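Diguanylate cyclase/phosphodiesterase (Caldicellulosiruptor saccharolyticus, PDB 3MTK) probably acts in cyclic di-GMP turnover as a GGDEF- and EAL-containing protein, of which this chain is the GGDEF domain. Local coordinates at residues S94-I97 with S98-I101. Numbering follows the deposited sequence.
Sequences SENI and SDFI
N96 caps the helix 97-108 through its side-chain amide: OD1 accepts from the backbone N of D99 at 2.9 Å, along a straight N-H...O path of 159°. N96 OD1 takes a second hydrogen bond, from S98 OG at 3.1 Å. With CG anti to the backbone N (chi1 -172°), the N96 amide is carried forward so that OD1 reaches D99 N and lies against D99 CB, the amide plane almost perpendicular to the carboxylate. S98 OG sits between its own backbone N and carbonyl carbon (chi1 69°), which swings the hydroxyl back to OD1. Replacing S98 with alanine removes the hydroxyl, which is likely to cost OD1 its second donor and leave the N96 amide less firmly held. D99 directs OD2 to a salt bridge with R103, one turn on. I97 O accepts the helical hydrogen bond from I101 N at 2.9 Å; on the inner side, I97 CD1 meets I101 CD1 at 4.0 Å, and both isoleucines rest on A127 and I161 of the central sheet. S94 OG lies above one face of the F100 ring, toward its rim. The chemistry is that of an N-cap: a neutral side chain satisfies an amide N-H of the first turn, while apolar residues seat the helix on the GGDEF-domain sheet.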
loop_
_atom_site.group_PDB
_atom_site.type_symbol
_atom_site.label_atom_id
_atom_site.label_comp_id
_atom_site.label_asym_id
_atom_site.label_seq_id
_atom_site.Cartn_x
_atom_site.Cartn_y
_atom_site.Cartn_z
ATOM N N SER A 94 -0.046 -15.117 0.753
ATOM C CA SER A 94 0.069 -15.521 -0.642
ATOM C C SER A 94 1.234 -16.458 -0.927
ATOM O O SER A 94 2.377 -16.188 -0.550
ATOM C CB SER A 94 0.187 -14.285 -1.532
ATOM O OG SER A 94 -0.920 -13.425 -1.336
ATOM N N GLU A 95 0.925 -17.560 -1.606
ATOM C CA GLU A 95 1.928 -18.551 -1.964
ATOM C C GLU A 95 2.924 -17.917 -2.928
ATOM O O GLU A 95 4.131 -18.142 -2.828
ATOM C CB GLU A 95 1.249 -19.769 -2.595
ATOM C CG GLU A 95 0.379 -20.549 -1.613
ATOM C CD GLU A 95 -0.324 -21.737 -2.247
ATOM O OE1 GLU A 95 -0.934 -22.535 -1.500
ATOM O OE2 GLU A 95 -0.272 -21.871 -3.489
ATOM N N ASN A 96 2.405 -17.120 -3.856
ATOM C CA ASN A 96 3.233 -16.413 -4.828
ATOM C C ASN A 96 2.920 -14.921 -4.687
ATOM O O ASN A 96 1.967 -14.414 -5.281
ATOM C CB ASN A 96 2.919 -16.877 -6.252
ATOM C CG ASN A 96 3.889 -16.311 -7.271
ATOM O OD1 ASN A 96 4.116 -15.099 -7.325
ATOM N ND2 ASN A 96 4.470 -17.186 -8.086
ATOM N N ILE A 97 3.731 -14.223 -3.900
ATOM C CA ILE A 97 3.505 -12.806 -3.662
ATOM C C ILE A 97 4.005 -11.876 -4.769
ATOM O O ILE A 97 3.445 -10.795 -4.961
ATOM C CB ILE A 97 4.114 -12.367 -2.306
ATOM C CG1 ILE A 97 3.729 -10.913 -2.033
ATOM C CG2 ILE A 97 5.624 -12.615 -2.295
ATOM C CD1 ILE A 97 4.618 -10.204 -1.067
ATOM N N SER A 98 5.042 -12.280 -5.500
ATOM C CA SER A 98 5.547 -11.437 -6.580
ATOM C C SER A 98 4.456 -11.253 -7.635
ATOM O O SER A 98 4.129 -10.129 -8.008
ATOM C CB SER A 98 6.793 -12.053 -7.224
ATOM O OG SER A 98 6.460 -13.222 -7.945
ATOM N N ASP A 99 3.886 -12.357 -8.108
ATOM C CA ASP A 99 2.831 -12.293 -9.113
ATOM C C ASP A 99 1.660 -11.473 -8.586
ATOM O O ASP A 99 1.003 -10.757 -9.338
ATOM C CB ASP A 99 2.354 -13.704 -9.469
ATOM C CG ASP A 99 0.945 -13.720 -10.039
ATOM O OD1 ASP A 99 0.723 -13.148 -11.132
ATOM O OD2 ASP A 99 0.052 -14.304 -9.387
ATOM N N PHE A 100 1.403 -11.594 -7.287
ATOM C CA PHE A 100 0.324 -10.864 -6.640
ATOM C C PHE A 100 0.611 -9.376 -6.796
ATOM O O PHE A 100 -0.268 -8.585 -7.139
ATOM C CB PHE A 100 0.271 -11.224 -5.155
ATOM C CG PHE A 100 -0.745 -10.439 -4.375
ATOM C CD1 PHE A 100 -2.099 -10.759 -4.442
ATOM C CD2 PHE A 100 -0.354 -9.354 -3.595
ATOM C CE1 PHE A 100 -3.053 -10.006 -3.738
ATOM C CE2 PHE A 100 -1.294 -8.598 -2.892
ATOM C CZ PHE A 100 -2.646 -8.924 -2.964
ATOM N N ILE A 101 1.863 -9.014 -6.547
ATOM C CA ILE A 101 2.321 -7.638 -6.638
ATOM C C ILE A 101 2.196 -7.093 -8.051
ATOM O O ILE A 101 1.670 -6.002 -8.262
ATOM C CB ILE A 101 3.790 -7.538 -6.174
ATOM C CG1 ILE A 101 3.855 -7.697 -4.650
ATOM C CG2 ILE A 101 4.408 -6.226 -6.649
ATOM C CD1 ILE A 101 5.266 -7.728 -4.080
#